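Long-range contacts in rhusiopathiae surface protein B (Erysipelothrix rhusiopathiae, PDB 3V10), which probably binds collagen at the bacterial cell surface, through a two-domain collagen-binding region of the DEv-IgG fold consistent with the collagen hug model: residues 131-137 and 147-153; 123-129 and 153-157; 63-68 and 92-96; 28-34 and 113-119; 5-10 and 140-144. One frame throughout, in Å; residues are numbered along the deposited sequence.

Contact 1: 131-137 and 147-153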
# COMPACT_ATOMS: atom_id res chain seq x y z
N LYS A 131 12.67 17.62 5.51
CA LYS A 131 13.92 16.89 5.35
C LYS A 131 13.86 15.89 4.20
O LYS A 131 12.77 15.50 3.77
CB LYS A 131 14.22 16.17 6.66
CG LYS A 131 15.62 15.60 6.83
CD LYS A 131 15.75 15.04 8.24
CE LYS A 131 17.14 14.50 8.53
NZ LYS A 131 17.26 14.09 9.95
N ILE A 132 15.02 15.51 3.69
CA ILE A 132 15.11 14.54 2.60
C ILE A 132 16.02 13.39 3.01
O ILE A 132 17.14 13.60 3.47
CB ILE A 132 15.70 15.17 1.32
CG1 ILE A 132 14.79 16.30 0.83
CG2 ILE A 132 15.83 14.10 0.22
CD1 ILE A 132 15.34 17.03 -0.38
N ALA A 133 15.53 12.17 2.84
CA ALA A 133 16.32 10.99 3.18
C ALA A 133 16.81 10.35 1.89
O ALA A 133 16.02 10.08 0.98
CB ALA A 133 15.48 10.00 3.97
N GLU A 134 18.12 10.14 1.81
CA GLU A 134 18.72 9.52 0.64
C GLU A 134 19.10 8.08 0.97
O GLU A 134 20.00 7.85 1.77
CB GLU A 134 19.97 10.28 0.21
CG GLU A 134 19.69 11.72 -0.22
CD GLU A 134 20.93 12.39 -0.77
OE1 GLU A 134 21.94 12.45 -0.04
OE2 GLU A 134 20.89 12.85 -1.93
N LEU A 135 18.40 7.14 0.35
CA LEU A 135 18.66 5.72 0.60
C LEU A 135 19.05 4.97 -0.66
O LEU A 135 18.32 4.11 -1.14
CB LEU A 135 17.42 5.07 1.21
CG LEU A 135 17.03 5.57 2.61
CD1 LEU A 135 15.72 4.90 3.03
CD2 LEU A 135 18.13 5.25 3.61
N PRO A 136 20.24 5.28 -1.22
CA PRO A 136 20.69 4.59 -2.43
C PRO A 136 20.85 3.12 -2.10
O PRO A 136 21.27 2.77 -0.99
CB PRO A 136 22.00 5.30 -2.76
CG PRO A 136 22.50 5.73 -1.42
CD PRO A 136 21.26 6.21 -0.72
N THR A 137 20.52 2.24 -3.04
CA THR A 137 20.60 0.82 -2.74
C THR A 137 20.72 -0.11 -3.96
O THR A 137 20.32 0.23 -5.07
CB THR A 137 19.34 0.39 -1.94
OG1 THR A 137 19.48 -0.95 -1.46
CG2 THR A 137 18.10 0.47 -2.83
N GLN A 147 21.07 2.27 -6.97
CA GLN A 147 20.16 3.22 -7.58
C GLN A 147 19.67 4.10 -6.44
O GLN A 147 19.40 3.60 -5.35
CB GLN A 147 19.01 2.50 -8.28
CG GLN A 147 19.41 1.89 -9.62
CD GLN A 147 18.24 1.31 -10.37
OE1 GLN A 147 17.16 1.90 -10.42
NE2 GLN A 147 18.44 0.15 -10.99
N MET A 148 19.55 5.40 -6.69
CA MET A 148 19.12 6.32 -5.65
C MET A 148 17.62 6.31 -5.36
O MET A 148 16.79 6.20 -6.25
CB MET A 148 19.54 7.76 -5.98
CG MET A 148 18.98 8.84 -5.03
SD MET A 148 19.73 8.96 -3.37
CE MET A 148 19.30 7.50 -2.67
N ILE A 149 17.32 6.42 -4.08
CA ILE A 149 15.95 6.49 -3.59
C ILE A 149 15.93 7.72 -2.70
O ILE A 149 16.75 7.85 -1.78
CB ILE A 149 15.57 5.24 -2.75
CG1 ILE A 149 15.38 4.03 -3.67
CG2 ILE A 149 14.30 5.52 -1.94
CD1 ILE A 149 14.96 2.76 -2.95
N THR A 150 15.03 8.65 -3.01
CA THR A 150 14.89 9.88 -2.25
C THR A 150 13.52 9.89 -1.61
O THR A 150 12.50 9.78 -2.30
CB THR A 150 15.04 11.12 -3.16
OG1 THR A 150 14.00 11.12 -4.15
CG2 THR A 150 16.39 11.10 -3.86
N ILE A 151 13.50 10.01 -0.28
CA ILE A 151 12.25 10.01 0.47
C ILE A 151 12.06 11.31 1.23
O ILE A 151 12.94 11.75 1.96
CB ILE A 151 12.22 8.85 1.49
CG1 ILE A 151 12.23 7.50 0.75
CG2 ILE A 151 10.97 8.96 2.37
CD1 ILE A 151 12.38 6.31 1.67
N SER A 152 10.89 11.92 1.05
CA SER A 152 10.59 13.16 1.72
C SER A 152 10.18 12.95 3.17
O SER A 152 9.32 12.12 3.47
CB SER A 152 9.46 13.89 1.00
OG SER A 152 8.99 14.98 1.78
N GLN A 153 10.82 13.69 4.06
CA GLN A 153 10.52 13.64 5.48
C GLN A 153 9.94 15.01 5.79
O GLN A 153 10.67 15.93 6.14
CB GLN A 153 11.79 13.41 6.29
CG GLN A 153 12.37 12.02 6.13
CD GLN A 153 13.68 11.88 6.87
OE1 GLN A 153 14.72 12.34 6.40
NE2 GLN A 153 13.64 11.25 8.04
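Ala133 and Ile151 pair at the middle of this antiparallel ribbon, each taking the amide hydrogen of the other: Ala133 N to Ile151 O and Ile151 N to Ala133 O both measure 2.8 Å. The ladder runs on through Leu135 N to Ile149 O, and a separate reciprocal pair between Thr137 and Gln147 follows beyond the regular strands.

The two sides of the ribbon are unequal. On the packed side lie Ala133, Ile151 and Gln153, continued by Leu135, Ile149 and Thr137. Methyl CD1 of Leu135 slants across CD1 of Ile151 at 3.9 Å, and Thr137 CG2 meets Ile149 CD1 at the same separation; Val61, Leu63 and Phe30 lie beneath. At the end of this face Lys131 runs extended alongside Gln153, its CG anti to the backbone N (chi1 -167°). Gln153 OE1 rests against carbon, 3.4 Å from Lys131 CG and 3.5 Å from Ala133 CB. The polar ends find partners beyond the ribbon: Lys131 NZ makes a salt bridge to Glu60, while Gln153 NE2 bonds to Glu60 and to Asn123.

The other side, with Ile132, Glu134, Thr150 and Ser152, is loose and largely turned to solvent. The side chain of Ile132 comes no nearer than CG2 to Ile151 O, 4.1 Å, and Met148 crosses Glu134 at about a right angle, its SD near Glu134 CB, although the position modelled for its methyl is doubtful.

Two neighbouring antiparallel strands joined by a long connection make a beta hairpin, here two strands of a small three-stranded sheet in which strand 20-21 runs parallel to 150-153.

Contact 2: 123-129 and 153-157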
# COMPACT_ATOMS: atom_id res chain seq x y z
N ASN A 123 8.98 6.43 8.90
CA ASN A 123 9.81 7.63 9.03
C ASN A 123 9.59 8.20 10.43
O ASN A 123 8.50 8.65 10.76
CB ASN A 123 9.41 8.64 7.95
CG ASN A 123 9.83 10.07 8.29
OD1 ASN A 123 10.91 10.31 8.82
ND2 ASN A 123 8.96 11.02 7.97
N ALA A 124 10.64 8.16 11.24
CA ALA A 124 10.58 8.62 12.62
C ALA A 124 10.81 10.12 12.82
O ALA A 124 10.60 10.63 13.92
CB ALA A 124 11.58 7.83 13.46
N TYR A 125 11.23 10.81 11.77
CA TYR A 125 11.50 12.25 11.86
C TYR A 125 10.26 13.04 12.26
O TYR A 125 9.18 12.83 11.72
CB TYR A 125 12.01 12.76 10.51
CG TYR A 125 12.36 14.24 10.51
CD1 TYR A 125 13.41 14.73 11.29
CD2 TYR A 125 11.66 15.14 9.71
CE1 TYR A 125 13.76 16.08 11.26
CE2 TYR A 125 12.00 16.49 9.68
CZ TYR A 125 13.05 16.95 10.46
OH TYR A 125 13.41 18.28 10.42
N ARG A 126 10.43 13.97 13.20
CA ARG A 126 9.33 14.80 13.65
C ARG A 126 9.75 16.26 13.75
O ARG A 126 9.03 17.09 14.32
CB ARG A 126 8.83 14.32 15.02
CG ARG A 126 8.26 12.90 15.00
CD ARG A 126 6.92 12.84 14.28
NE ARG A 126 6.38 11.48 14.24
CZ ARG A 126 6.85 10.50 13.47
NH1 ARG A 126 7.88 10.73 12.66
NH2 ARG A 126 6.30 9.30 13.52
N GLY A 127 10.92 16.58 13.20
CA GLY A 127 11.43 17.94 13.23
C GLY A 127 10.60 18.96 12.47
O GLY A 127 9.78 18.62 11.62
N GLU A 128 10.82 20.24 12.79
CA GLU A 128 10.09 21.33 12.15
C GLU A 128 10.41 21.50 10.66
O GLU A 128 9.50 21.62 9.84
CB GLU A 128 10.38 22.65 12.88
CG GLU A 128 9.84 22.73 14.29
CD GLU A 128 10.37 21.63 15.19
OE1 GLU A 128 11.61 21.46 15.26
OE2 GLU A 128 9.55 20.94 15.83
N ASP A 129 11.69 21.50 10.32
CA ASP A 129 12.10 21.69 8.93
C ASP A 129 11.84 20.46 8.05
O ASP A 129 11.90 19.33 8.52
CB ASP A 129 13.60 22.04 8.85
CG ASP A 129 13.97 23.24 9.70
OD1 ASP A 129 13.19 24.22 9.71
OD2 ASP A 129 15.04 23.21 10.34
N GLN A 153 10.82 13.69 4.06
CA GLN A 153 10.52 13.64 5.48
C GLN A 153 9.94 15.01 5.79
O GLN A 153 10.67 15.93 6.14
CB GLN A 153 11.79 13.41 6.29
CG GLN A 153 12.37 12.02 6.13
CD GLN A 153 13.68 11.88 6.87
OE1 GLN A 153 14.72 12.34 6.40
NE2 GLN A 153 13.64 11.25 8.04
N PRO A 154 8.61 15.15 5.67
CA PRO A 154 7.93 16.42 5.94
C PRO A 154 8.13 16.95 7.36
O PRO A 154 8.12 16.19 8.33
CB PRO A 154 6.47 16.10 5.64
CG PRO A 154 6.37 14.66 6.05
CD PRO A 154 7.63 14.07 5.45
N GLY A 155 8.31 18.26 7.46
CA GLY A 155 8.48 18.87 8.77
C GLY A 155 7.13 19.00 9.42
O GLY A 155 6.10 18.88 8.76
N THR A 156 7.13 19.24 10.73
CA THR A 156 5.89 19.40 11.49
C THR A 156 5.77 20.86 11.93
O THR A 156 6.57 21.34 12.73
CB THR A 156 5.89 18.50 12.73
OG1 THR A 156 6.01 17.12 12.33
CG2 THR A 156 4.60 18.69 13.52
N PRO A 157 4.78 21.59 11.39
CA PRO A 157 4.57 23.00 11.75
C PRO A 157 4.42 23.22 13.25
O PRO A 157 4.11 22.29 14.00
CB PRO A 157 3.31 23.36 10.97
CG PRO A 157 3.42 22.50 9.75
CD PRO A 157 3.84 21.18 10.33
O HOH W 1 8.79 13.63 8.88
O HOH W 2 8.45 16.33 11.04
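Asn123 offers Gln153 an unusual acceptor: its OD1 is gripped by two N-H groups that arrive from opposite faces of the amide, neither along a lone pair. Gln153 NE2 comes from one face at 3.0 Å, with the oxygen lying exactly in the plane of the glutamine amide. The backbone N of Tyr125 comes from the other and closes an Asx turn. The two amide planes stand 65° apart, so the side chains meet askew and not as a flat pair.

Tyr125 fills the angle behind them. With CG opposite its backbone N (chi1 -178°), its CB touches Gln153 NE2 at 3.3 Å and the ring runs out toward Asp129, whose carbonyl O takes the hydroxyl hydrogen from OH at 2.6 Å. The ring thereby folds back over its own loop, with the amide N of Gly127 above the centre of one face.

Further along, backbone meets backbone. Thr156 N donates to Gly127 O at 2.9 Å, and Gly155 CA comes within 3.1 Å of both Gly127 O and Glu128 O in CA-H...O contacts, an approach eased by the missing side chain. Two waters occupy the seam: one accepts from Asn123 ND2 and lies beside Tyr125 O and Pro154 O, the other bridges Thr156 OG1 to the carbonyls of Gly127 and Pro154.

Directed polar bonds and ordered water, with little apolar burial, thus hold the chain at the surface where it leaves strand 150-153 for the second domain, consistent with a path held here mainly by hydrogen bonds.

Contact 3: 63-68 and 92-96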
# COMPACT_ATOMS: atom_id res chain seq x y z
N LEU A 63 12.97 0.77 5.08
CA LEU A 63 12.04 0.14 4.15
C LEU A 63 11.90 -1.30 4.60
O LEU A 63 12.88 -1.91 5.03
CB LEU A 63 12.59 0.18 2.72
CG LEU A 63 12.24 1.44 1.92
CD1 LEU A 63 12.89 2.65 2.56
CD2 LEU A 63 12.71 1.28 0.48
N ARG A 64 10.69 -1.83 4.51
CA ARG A 64 10.45 -3.21 4.93
C ARG A 64 9.33 -3.83 4.11
O ARG A 64 8.58 -3.14 3.41
CB ARG A 64 10.08 -3.25 6.42
CG ARG A 64 8.72 -2.63 6.76
CD ARG A 64 8.34 -2.94 8.20
NE ARG A 64 6.93 -2.65 8.47
CZ ARG A 64 6.39 -1.44 8.43
NH1 ARG A 64 5.10 -1.27 8.69
NH2 ARG A 64 7.14 -0.39 8.14
N SER A 65 9.23 -5.16 4.17
CA SER A 65 8.18 -5.86 3.45
C SER A 65 6.84 -5.53 4.12
O SER A 65 6.81 -5.13 5.28
CB SER A 65 8.43 -7.38 3.52
OG SER A 65 7.28 -8.11 3.15
N LEU A 66 5.75 -5.66 3.38
CA LEU A 66 4.42 -5.38 3.95
C LEU A 66 3.95 -6.58 4.76
O LEU A 66 2.99 -6.49 5.53
CB LEU A 66 3.40 -5.13 2.84
CG LEU A 66 3.32 -3.78 2.15
CD1 LEU A 66 4.66 -3.42 1.52
CD2 LEU A 66 2.22 -3.85 1.08
N ARG A 67 4.63 -7.71 4.57
CA ARG A 67 4.27 -8.95 5.25
C ARG A 67 4.81 -9.07 6.67
O ARG A 67 5.77 -8.40 7.06
CB ARG A 67 4.77 -10.15 4.43
CG ARG A 67 4.39 -10.13 2.94
CD ARG A 67 2.88 -10.11 2.75
NE ARG A 67 2.22 -11.23 3.41
CZ ARG A 67 2.23 -12.48 2.96
NH1 ARG A 67 2.85 -12.79 1.84
NH2 ARG A 67 1.60 -13.43 3.64
N ALA A 68 4.18 -9.94 7.46
CA ALA A 68 4.63 -10.19 8.83
C ALA A 68 5.97 -10.92 8.74
O ALA A 68 6.23 -11.61 7.75
CB ALA A 68 3.62 -11.06 9.57
N PHE A 92 9.71 -13.43 3.79
CA PHE A 92 9.77 -12.00 4.08
C PHE A 92 10.07 -11.79 5.56
O PHE A 92 9.28 -12.16 6.42
CB PHE A 92 8.43 -11.36 3.70
CG PHE A 92 8.04 -11.59 2.26
CD1 PHE A 92 8.43 -10.69 1.27
CD2 PHE A 92 7.36 -12.73 1.89
CE1 PHE A 92 8.13 -10.94 -0.07
CE2 PHE A 92 7.06 -12.99 0.55
CZ PHE A 92 7.45 -12.09 -0.43
N ASN A 93 11.23 -11.20 5.83
CA ASN A 93 11.68 -10.95 7.20
C ASN A 93 11.99 -9.47 7.43
O ASN A 93 13.15 -9.09 7.61
CB ASN A 93 12.93 -11.79 7.49
CG ASN A 93 12.67 -13.29 7.41
OD1 ASN A 93 13.49 -14.04 6.89
ND2 ASN A 93 11.53 -13.72 7.94
N GLY A 94 10.95 -8.64 7.41
CA GLY A 94 11.13 -7.21 7.62
C GLY A 94 11.87 -6.56 6.46
O GLY A 94 11.37 -6.54 5.32
N SER A 95 13.05 -6.04 6.74
CA SER A 95 13.87 -5.40 5.71
C SER A 95 14.69 -6.45 4.98
O SER A 95 15.39 -6.15 4.00
CB SER A 95 14.82 -4.36 6.33
OG SER A 95 14.10 -3.32 6.99
N HIS A 96 14.61 -7.70 5.44
CA HIS A 96 15.35 -8.79 4.83
C HIS A 96 14.42 -9.75 4.10
O HIS A 96 13.44 -10.22 4.68
CB HIS A 96 16.12 -9.58 5.90
CG HIS A 96 17.15 -8.78 6.62
ND1 HIS A 96 18.37 -8.44 6.05
CD2 HIS A 96 17.17 -8.25 7.87
CE1 HIS A 96 19.08 -7.75 6.92
NE2 HIS A 96 18.38 -7.62 8.03
O HOH W 3 8.28 -9.35 6.57
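Rotation of Ser65 about its first torsion (chi1 165°) carries OG to the far side from the backbone N and sets it against Phe92, 3.4 Å from CD1, while Arg67 chi1 (-51°) puts CG opposite its carbonyl carbon and over the same ring, and bends at chi2 and chi3 then turn the rest of the chain. The serine oxygen meets the ring obliquely and at the same time accepts from Arg67 N at 3.0 Å, an ST turn that fixes where the arginine leaves the backbone. Arg67 CG sits above one face, toward the rim and 4.3 Å from the Phe92 centroid, in a CH-pi contact; the guanidinium beyond it is inclined 40° to the ring.

The partner of this bend is a tight hairpin. Strands 85-93 and 96-101 are joined by a type II' turn from Asn93 to His96, with glycine at the position of positive phi, and the tip of that turn lies beside the end of strand 61-65 in the N-terminal Ig-like domain. Two bonds tie turn to strand. Ser95 OG donates to Leu63 O at 2.7 Å, and Ser65 N donates to Gly94 O at 2.8 Å, coming from well above the carbonyl plane.

A water bridges the junction, giving a hydrogen to Arg67 O at 2.7 Å and accepting one from Gly94 N at 2.9 Å. Arg64 takes its charge elsewhere, to a salt bridge with Asp122 on strand 112-123, whereas the side chain of Arg67 also touches His178, across the boundary with the second domain.

Contact 4: 28-34 and 113-119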
# COMPACT_ATOMS: atom_id res chain seq x y z
N ILE A 28 6.90 1.07 -2.44
CA ILE A 28 8.11 1.40 -3.17
C ILE A 28 8.45 0.05 -3.78
O ILE A 28 8.70 -0.91 -3.07
CB ILE A 28 9.25 1.88 -2.24
CG1 ILE A 28 8.87 3.24 -1.64
CG2 ILE A 28 10.54 2.01 -3.01
CD1 ILE A 28 9.92 3.87 -0.75
N GLU A 29 8.41 -0.02 -5.11
CA GLU A 29 8.64 -1.26 -5.83
C GLU A 29 10.06 -1.55 -6.29
O GLU A 29 10.78 -0.66 -6.77
CB GLU A 29 7.74 -1.33 -7.06
CG GLU A 29 6.27 -1.18 -6.77
CD GLU A 29 5.49 -0.85 -8.03
OE1 GLU A 29 5.69 -1.56 -9.05
OE2 GLU A 29 4.70 0.11 -8.01
N PHE A 30 10.45 -2.81 -6.15
CA PHE A 30 11.77 -3.26 -6.56
C PHE A 30 11.56 -4.39 -7.55
O PHE A 30 10.82 -5.34 -7.29
CB PHE A 30 12.56 -3.76 -5.36
CG PHE A 30 13.00 -2.67 -4.43
CD1 PHE A 30 14.19 -1.99 -4.65
CD2 PHE A 30 12.20 -2.30 -3.35
CE1 PHE A 30 14.58 -0.95 -3.81
CE2 PHE A 30 12.58 -1.26 -2.51
CZ PHE A 30 13.77 -0.58 -2.74
N ASN A 31 12.20 -4.28 -8.71
CA ASN A 31 12.11 -5.31 -9.73
C ASN A 31 13.49 -5.92 -9.89
O ASN A 31 14.48 -5.21 -10.04
CB ASN A 31 11.65 -4.72 -11.06
CG ASN A 31 11.74 -5.71 -12.19
OD1 ASN A 31 10.93 -6.64 -12.29
ND2 ASN A 31 12.73 -5.54 -13.05
N LEU A 32 13.55 -7.25 -9.87
CA LEU A 32 14.82 -7.95 -9.98
C LEU A 32 14.70 -9.17 -10.89
O LEU A 32 13.71 -9.91 -10.84
CB LEU A 32 15.28 -8.38 -8.58
CG LEU A 32 16.61 -9.10 -8.41
CD1 LEU A 32 17.77 -8.15 -8.68
CD2 LEU A 32 16.70 -9.65 -6.99
N ALA A 33 15.71 -9.39 -11.72
CA ALA A 33 15.73 -10.52 -12.62
C ALA A 33 17.05 -11.25 -12.44
O ALA A 33 18.07 -10.63 -12.17
CB ALA A 33 15.58 -10.05 -14.07
N PHE A 34 17.02 -12.57 -12.57
CA PHE A 34 18.23 -13.37 -12.44
C PHE A 34 18.20 -14.58 -13.35
O PHE A 34 17.16 -14.91 -13.94
CB PHE A 34 18.45 -13.78 -10.97
CG PHE A 34 17.38 -14.66 -10.41
CD1 PHE A 34 17.49 -16.05 -10.49
CD2 PHE A 34 16.25 -14.11 -9.81
CE1 PHE A 34 16.50 -16.87 -9.97
CE2 PHE A 34 15.26 -14.93 -9.29
CZ PHE A 34 15.38 -16.31 -9.37
N GLY A 113 14.46 -16.08 -13.79
CA GLY A 113 13.37 -15.69 -12.91
C GLY A 113 13.31 -14.20 -12.65
O GLY A 113 14.26 -13.47 -12.92
N THR A 114 12.18 -13.77 -12.12
CA THR A 114 11.94 -12.37 -11.83
C THR A 114 11.27 -12.24 -10.47
O THR A 114 10.49 -13.10 -10.06
CB THR A 114 11.02 -11.75 -12.90
OG1 THR A 114 11.42 -12.21 -14.20
CG2 THR A 114 11.11 -10.23 -12.87
N ILE A 115 11.58 -11.16 -9.77
CA ILE A 115 10.98 -10.90 -8.47
C ILE A 115 10.53 -9.46 -8.44
O ILE A 115 11.31 -8.56 -8.75
CB ILE A 115 11.98 -11.11 -7.32
CG1 ILE A 115 12.42 -12.58 -7.25
CG2 ILE A 115 11.35 -10.67 -6.00
CD1 ILE A 115 13.45 -12.86 -6.18
N ASN A 116 9.27 -9.24 -8.10
CA ASN A 116 8.73 -7.89 -8.00
C ASN A 116 8.36 -7.71 -6.54
O ASN A 116 7.30 -8.14 -6.09
CB ASN A 116 7.51 -7.75 -8.92
CG ASN A 116 7.89 -7.82 -10.39
OD1 ASN A 116 8.31 -6.83 -10.98
ND2 ASN A 116 7.76 -9.01 -10.98
N LEU A 117 9.27 -7.09 -5.80
CA LEU A 117 9.12 -6.87 -4.37
C LEU A 117 8.45 -5.55 -4.03
O LEU A 117 8.77 -4.51 -4.59
CB LEU A 117 10.50 -6.93 -3.70
CG LEU A 117 10.63 -6.60 -2.21
CD1 LEU A 117 9.92 -7.65 -1.37
CD2 LEU A 117 12.12 -6.57 -1.86
N LYS A 118 7.50 -5.60 -3.10
CA LYS A 118 6.79 -4.41 -2.66
C LYS A 118 7.28 -4.06 -1.26
O LYS A 118 7.44 -4.94 -0.43
CB LYS A 118 5.28 -4.67 -2.64
CG LYS A 118 4.74 -5.13 -3.99
CD LYS A 118 5.11 -4.14 -5.08
CE LYS A 118 4.66 -4.61 -6.45
NZ LYS A 118 3.18 -4.62 -6.57
N SER A 119 7.50 -2.77 -1.01
CA SER A 119 7.97 -2.36 0.31
C SER A 119 7.24 -1.13 0.82
O SER A 119 6.63 -0.39 0.06
CB SER A 119 9.48 -2.07 0.27
OG SER A 119 9.76 -0.91 -0.49
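Strands 28-34 and 113-119 form an unbroken antiparallel ladder in the main sheet of the N-terminal Ig-like domain, from Ile28 opposite Ser119 to Phe34 opposite Gly113. Hydrogen-bonded pairs recur at every second residue; Ile115 N to Leu32 O, at 2.7 Å, is one of the short rungs.

At one end Ser119 doubles the grip on a single carbonyl: OG gives its hydrogen to Ile28 O at 2.8 Å, supplementing a weak bond from its own backbone N. The same OG sits in the plane of the Phe30 ring, at its edge, 3.5 Å from CE2. At the other end Phe34 holds CG between its backbone N and carbonyl carbon (chi1 63°), a cramped rotation that folds the ring across the ribbon. Gly113 CA comes under one face, 4.3 Å from the centroid, and with no side chain there the ring can lie close to the backbone.

On the opposite face Glu29 and Lys118 run side by side, Glu29 CG touching Lys118 CD at 3.6 Å, but their charges do not meet; Lys118 NZ bonds instead to the carbonyls of Asn307 and Phe309.

Strand 10-16 flanks 28-35, while 112-123 pairs also with 61-65 and with the C-terminal strand 311-315, an addition consistent with the latch of the collagen hug. Phe34 meets Phe51 and Phe99 edge-to-face within the core.

Contact 5: 5-10 and 140-144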
# COMPACT_ATOMS: atom_id res chain seq x y z
N THR A 5 23.95 -14.23 -3.17
CA THR A 5 23.73 -12.81 -2.91
C THR A 5 24.70 -11.86 -3.62
O THR A 5 24.28 -10.87 -4.21
CB THR A 5 23.75 -12.53 -1.40
OG1 THR A 5 22.70 -13.28 -0.77
CG2 THR A 5 23.53 -11.04 -1.12
N ASN A 6 25.99 -12.14 -3.56
CA ASN A 6 26.95 -11.26 -4.20
C ASN A 6 27.50 -11.78 -5.52
O ASN A 6 28.46 -11.21 -6.06
CB ASN A 6 28.08 -10.92 -3.24
CG ASN A 6 27.60 -10.07 -2.08
OD1 ASN A 6 27.14 -8.94 -2.26
ND2 ASN A 6 27.68 -10.61 -0.88
N GLU A 7 26.90 -12.85 -6.03
CA GLU A 7 27.31 -13.43 -7.31
C GLU A 7 26.70 -12.59 -8.44
O GLU A 7 25.69 -11.91 -8.24
CB GLU A 7 26.81 -14.87 -7.43
CG GLU A 7 27.59 -15.86 -6.60
CD GLU A 7 29.03 -15.96 -7.05
OE1 GLU A 7 29.84 -15.10 -6.66
OE2 GLU A 7 29.35 -16.89 -7.82
N ALA A 8 27.30 -12.67 -9.63
CA ALA A 8 26.83 -11.90 -10.78
C ALA A 8 25.75 -12.61 -11.60
O ALA A 8 25.91 -12.79 -12.81
CB ALA A 8 28.01 -11.55 -11.68
N ILE A 9 24.66 -13.01 -10.95
CA ILE A 9 23.57 -13.71 -11.63
C ILE A 9 22.36 -12.83 -11.87
O ILE A 9 21.36 -13.27 -12.45
CB ILE A 9 23.10 -14.97 -10.84
CG1 ILE A 9 22.68 -14.57 -9.42
CG2 ILE A 9 24.21 -16.00 -10.79
CD1 ILE A 9 21.85 -15.62 -8.72
N PHE A 10 22.44 -11.58 -11.43
CA PHE A 10 21.33 -10.64 -11.57
C PHE A 10 21.43 -9.80 -12.83
O PHE A 10 22.29 -8.94 -12.97
CB PHE A 10 21.26 -9.78 -10.31
CG PHE A 10 21.25 -10.61 -9.05
CD1 PHE A 10 22.43 -10.87 -8.36
CD2 PHE A 10 20.07 -11.20 -8.61
CE1 PHE A 10 22.43 -11.72 -7.25
CE2 PHE A 10 20.06 -12.05 -7.51
CZ PHE A 10 21.24 -12.32 -6.83
N GLY A 140 21.65 -4.90 -1.49
CA GLY A 140 22.69 -5.73 -0.92
C GLY A 140 23.38 -6.65 -1.91
O GLY A 140 24.31 -7.37 -1.56
N LEU A 141 22.92 -6.63 -3.16
CA LEU A 141 23.51 -7.47 -4.20
C LEU A 141 24.74 -6.74 -4.75
O LEU A 141 24.63 -5.85 -5.60
CB LEU A 141 22.48 -7.74 -5.29
CG LEU A 141 21.14 -8.28 -4.75
CD1 LEU A 141 20.11 -8.36 -5.87
CD2 LEU A 141 21.35 -9.65 -4.12
N GLY A 142 25.91 -7.13 -4.24
CA GLY A 142 27.16 -6.50 -4.62
C GLY A 142 27.55 -6.35 -6.08
O GLY A 142 28.36 -5.49 -6.42
N SER A 143 26.98 -7.18 -6.94
CA SER A 143 27.29 -7.13 -8.37
C SER A 143 26.56 -6.01 -9.08
O SER A 143 26.91 -5.63 -10.20
CB SER A 143 26.91 -8.46 -9.04
OG SER A 143 25.50 -8.63 -9.00
N LEU A 144 25.54 -5.46 -8.42
CA LEU A 144 24.75 -4.40 -9.02
C LEU A 144 25.13 -3.00 -8.58
O LEU A 144 25.59 -2.79 -7.46
CB LEU A 144 23.27 -4.62 -8.71
CG LEU A 144 22.68 -5.97 -9.10
CD1 LEU A 144 21.23 -6.04 -8.64
CD2 LEU A 144 22.77 -6.17 -10.61
O HOH W 4 25.47 -9.73 -6.38
O HOH W 5 24.76 -9.47 -11.50
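A type I turn from Leu141 to Leu144 rests against the irregular segment 5-10, with Asn6 and Gly142 4.8 Å apart at their CA atoms and an inverse gamma turn centred on Ala8. The amide of Gly142, the second residue of the turn, donates to Asn6 OD1 at 3.0 Å, and the hydrogen bond is made in the plane of the asparagine carbonyl, on a lone pair.

Deeper in, Leu141 and Phe10 carry the apolar part. Leu141 CD1 stands almost squarely over the ring, 3.9 Å from its centroid and 8° off the normal, a CH-pi contact made from one face while Ile9 CG1 covers the other. The second methyl, CD2, reaches the rim at Phe10 CZ (3.8 Å) and presses on Thr5 O at 3.2 Å. With CG opposite the carbonyl carbon (chi1 -52°) the branch point faces the ring, and chi2 sets the two methyls on it. Leu144 adds CD2 against Phe10 CB at 3.9 Å.

Phe10 introduces strand 10-16, the outer neighbour of 28-35 in the Ig-like domain, and its ring also meets Phe51 edge-to-face; Leu32 lies against Phe10, Leu141 and Leu144 alike. The contact thus joins the N-terminal arm to the long loop between strands 131-134 and 150-153, next to the core.

Toward the surface the pairing turns polar. Ser143 OG comes to the edge of the Phe10 ring, and one water, 2.7 Å from Ser143 OG, joins it to Phe10 O. A second water accepts from Ser143 N and donates to both Thr5 O (2.7 Å) and Glu7 O.

How the contacts relate
The five contacts trace a gradient from core to surface in the N-terminal domain. Contact 4 is the buried end, a full strand ladder with aromatic and aliphatic packing; contact 3 borders it, since strands 61-65 and 112-123 are neighbours, but relies on a turn, two serines, an arginine over a ring and one water. Contact 1 lays a hairpin over this core, its inner face reaching both: Ile149 meets Phe30, and Leu135 and Ile151 meet Leu63. Contacts 2 and 5 are surface loops about 35 Å apart between centres. Contact 2, which shares Gln153 with contact 1, is almost wholly polar, whereas contact 5 combines ordered water with an apolar edge that touches Leu32 of contact 4.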